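Long-range contact in D-glyceraldehyde dehydrogenase (NADP(+)) (Thermoplasma acidophilum, PDB 5IZD), which oxidises D-glyceraldehyde to glycerate with NADP(+) as hydride acceptor in the non-phosphorylated Entner-Doudoroff pathway: residues Val289-Tyr294 / Lys391-Glu396. Numbering follows the deposited sequence.
Sequences VHEDIY and KISSVE
Val289 and His290 run parallel to Lys391 and Ile392 at the ends of strands 284-290 and 386-392, and two backbone hydrogen bonds fix the register. Ile392 N donates to Val289 O, and Glu291 N to Ile392 O at 2.8 Å with a nearly straight N-H...O angle of 169°. Ile392 O also receives the CA-H of His290, with 3.3 Å between His290 CA and that oxygen. With CG anti to the backbone N (chi1 -169°), one face of the imidazole lies against Ile392 O, 3.8 Å from His290 CG, and Ser393 CA. Both ring nitrogens are engaged at the edge: ND1 accepts from Asp292 N, 3.1 Å away and close to the ring plane, while NE2 meets a water that bonds only weakly to Ser393 O. An alanine in place of His290 would probably leave Asp292 N and the water without their ring partners and open a gap beside Trp257, whose ring packs edge-to-face with the imidazole. These two strands are neighbours in the mixed sheet of the aldehyde dehydrogenase catalytic domain, where each strand is followed by a helix, 294-305 and 395-403; Ser394 caps the latter through a hydrogen bond from Glu397 N to its OG. On the sheet face of His290 and Ile392, Ile392 is buried against Met398 and Leu401 of that helix. Lys391, by contrast, is exposed, and its side chain makes only carbon contacts with Tyr294. Its extended chain crosses the ring at about a right angle, CG making a CH-pi contact 4.1 Å from the ring centroid. The Glu291 side chain adds packing on the exposed side, its carboxylate carbon CD 3.6 Å from Ser393 CB, and Glu291 OE2 stays 6.4 Å from Lys391 NZ, too far for a salt bridge.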
ATOM      1  N   VAL A 289       1.504  31.407  24.085  1.00 33.97           N
ATOM      2  CA  VAL A 289       0.296  32.126  23.753  1.00 34.59           C
ATOM      3  C   VAL A 289       0.633  33.469  23.084  1.00 35.58           C
ATOM      4  O   VAL A 289       1.555  34.207  23.466  1.00 36.09           O
ATOM      5  CB  VAL A 289      -0.591  32.335  24.982  1.00 34.81           C
ATOM      6  CG1 VAL A 289      -1.929  32.922  24.606  1.00 35.24           C
ATOM      7  CG2 VAL A 289      -0.809  31.010  25.729  1.00 34.17           C
ATOM      8  N   HIS A 290      -0.130  33.801  22.080  1.00 36.01           N
ATOM      9  CA  HIS A 290       0.148  35.037  21.381  1.00 37.07           C
ATOM     10  C   HIS A 290       0.008  36.226  22.326  1.00 38.03           C
ATOM     11  O   HIS A 290      -0.931  36.284  23.132  1.00 38.06           O
ATOM     12  CB  HIS A 290      -0.743  35.129  20.145  1.00 37.33           C
ATOM     13  CG  HIS A 290      -0.362  36.219  19.208  1.00 37.91           C
ATOM     14  ND1 HIS A 290      -0.498  37.544  19.539  1.00 38.87           N
ATOM     15  CD2 HIS A 290       0.122  36.192  17.947  1.00 38.00           C
ATOM     16  CE1 HIS A 290      -0.111  38.301  18.515  1.00 39.52           C
ATOM     17  NE2 HIS A 290       0.270  37.505  17.535  1.00 38.98           N
ATOM     18  N   GLU A 291       0.991  37.130  22.263  1.00 39.14           N
ATOM     19  CA  GLU A 291       1.014  38.372  23.083  1.00 40.56           C
ATOM     20  C   GLU A 291      -0.291  39.183  23.187  1.00 41.19           C
ATOM     21  O   GLU A 291      -0.577  39.756  24.228  1.00 41.55           O
ATOM     22  CB  GLU A 291       2.161  39.318  22.650  1.00 41.66           C
ATOM     23  CG  GLU A 291       2.077  39.888  21.220  1.00 42.56           C
ATOM     24  CD  GLU A 291       3.257  40.802  20.847  1.00 43.81           C
ATOM     25  OE1 GLU A 291       3.140  41.563  19.854  1.00 44.92           O
ATOM     26  OE2 GLU A 291       4.314  40.773  21.523  1.00 44.27           O
ATOM     27  N   ASP A 292      -1.029  39.303  22.087  1.00 41.56           N
ATOM     28  CA  ASP A 292      -2.364  39.956  22.055  1.00 42.18           C
ATOM     29  C   ASP A 292      -3.390  39.375  23.072  1.00 41.73           C
ATOM     30  O   ASP A 292      -4.243  40.101  23.569  1.00 42.26           O
ATOM     31  CB  ASP A 292      -2.974  39.866  20.645  1.00 42.55           C
ATOM     32  CG  ASP A 292      -2.183  40.673  19.549  1.00 43.23           C
ATOM     33  OD1 ASP A 292      -1.186  41.360  19.871  1.00 43.93           O
ATOM     34  OD2 ASP A 292      -2.567  40.597  18.360  1.00 43.27           O
ATOM     35  N   ILE A 293      -3.318  38.078  23.360  1.00 40.77           N
ATOM     36  CA  ILE A 293      -4.314  37.409  24.196  1.00 40.42           C
ATOM     37  C   ILE A 293      -3.736  36.705  25.463  1.00 40.16           C
ATOM     38  O   ILE A 293      -4.498  36.109  26.197  1.00 39.93           O
ATOM     39  CB  ILE A 293      -5.172  36.360  23.412  1.00 39.74           C
ATOM     40  CG1 ILE A 293      -4.279  35.369  22.682  1.00 39.04           C
ATOM     41  CG2 ILE A 293      -6.122  37.022  22.434  1.00 40.54           C
ATOM     42  CD1 ILE A 293      -4.916  34.037  22.359  1.00 38.27           C
ATOM     43  N   TYR A 294      -2.421  36.764  25.673  1.00 40.29           N
ATOM     44  CA  TYR A 294      -1.727  36.110  26.757  1.00 39.85           C
ATOM     45  C   TYR A 294      -2.356  36.468  28.115  1.00 40.63           C
ATOM     46  O   TYR A 294      -2.599  35.572  28.918  1.00 39.13           O
ATOM     47  CB  TYR A 294      -0.229  36.464  26.727  1.00 40.10           C
ATOM     48  CG  TYR A 294       0.606  35.874  27.848  1.00 39.84           C
ATOM     49  CD1 TYR A 294       0.673  36.512  29.093  1.00 40.67           C
ATOM     50  CD2 TYR A 294       1.298  34.689  27.693  1.00 39.23           C
ATOM     51  CE1 TYR A 294       1.409  35.981  30.143  1.00 40.48           C
ATOM     52  CE2 TYR A 294       2.033  34.125  28.753  1.00 39.16           C
ATOM     53  CZ  TYR A 294       2.097  34.784  29.956  1.00 39.80           C
ATOM     54  OH  TYR A 294       2.787  34.281  31.038  1.00 39.92           O
ATOM     55  N   LYS A 391       5.134  34.268  26.005  1.00 39.61           N
ATOM     56  CA  LYS A 391       4.491  35.009  24.898  1.00 40.01           C
ATOM     57  C   LYS A 391       5.119  34.623  23.589  1.00 39.51           C
ATOM     58  O   LYS A 391       6.295  34.263  23.557  1.00 39.39           O
ATOM     59  CB  LYS A 391       4.646  36.516  25.036  1.00 41.27           C
ATOM     60  CG  LYS A 391       3.786  37.125  26.123  1.00 42.15           C
ATOM     61  CD  LYS A 391       4.124  38.582  26.432  1.00 43.26           C
ATOM     62  CE  LYS A 391       3.456  38.961  27.732  1.00 44.05           C
ATOM     63  NZ  LYS A 391       3.646  40.421  27.917  1.00 45.51           N
ATOM     64  N   ILE A 392       4.327  34.682  22.525  1.00 39.20           N
ATOM     65  CA  ILE A 392       4.856  34.694  21.186  1.00 39.11           C
ATOM     66  C   ILE A 392       4.198  35.832  20.335  1.00 39.81           C
ATOM     67  O   ILE A 392       3.140  36.381  20.703  1.00 39.86           O
ATOM     68  CB  ILE A 392       4.675  33.342  20.474  1.00 38.60           C
ATOM     69  CG1 ILE A 392       3.180  32.984  20.410  1.00 38.67           C
ATOM     70  CG2 ILE A 392       5.548  32.253  21.112  1.00 37.78           C
ATOM     71  CD1 ILE A 392       2.842  31.766  19.590  1.00 38.22           C
ATOM     72  N   SER A 393       4.846  36.163  19.200  1.00 39.78           N
ATOM     73  CA  SER A 393       4.404  37.255  18.296  1.00 40.47           C
ATOM     74  C   SER A 393       4.637  37.046  16.762  1.00 40.34           C
ATOM     75  O   SER A 393       4.225  37.883  15.966  1.00 41.07           O
ATOM     76  CB  SER A 393       5.076  38.564  18.711  1.00 41.29           C
ATOM     77  OG  SER A 393       6.476  38.472  18.554  1.00 41.29           O
ATOM     78  N   SER A 394       5.282  35.951  16.378  1.00 39.60           N
ATOM     79  CA  SER A 394       5.394  35.575  14.991  1.00 39.44           C
ATOM     80  C   SER A 394       5.323  34.069  14.815  1.00 38.41           C
ATOM     81  O   SER A 394       5.666  33.275  15.716  1.00 37.59           O
ATOM     82  CB  SER A 394       6.665  36.183  14.372  1.00 40.13           C
ATOM     83  OG  SER A 394       7.756  35.307  14.348  1.00 39.81           O
ATOM     84  N   VAL A 395       4.851  33.692  13.639  1.00 38.27           N
ATOM     85  CA  VAL A 395       4.693  32.308  13.223  1.00 37.58           C
ATOM     86  C   VAL A 395       6.034  31.600  13.127  1.00 37.09           C
ATOM     87  O   VAL A 395       6.164  30.460  13.582  1.00 35.72           O
ATOM     88  CB  VAL A 395       3.968  32.230  11.845  1.00 38.13           C
ATOM     89  CG1 VAL A 395       3.938  30.802  11.337  1.00 37.33           C
ATOM     90  CG2 VAL A 395       2.528  32.737  12.005  1.00 38.66           C
ATOM     91  N   GLU A 396       7.012  32.254  12.486  1.00 37.46           N
ATOM     92  CA  GLU A 396       8.367  31.683  12.397  1.00 37.31           C
ATOM     93  C   GLU A 396       8.935  31.404  13.801  1.00 36.93           C
ATOM     94  O   GLU A 396       9.589  30.393  13.988  1.00 36.02           O
ATOM     95  CB  GLU A 396       9.364  32.594  11.647  1.00 37.97           C
TER
HETATM   96  O   HOH W   1       1.001  38.578  15.201  1.00 46.71           O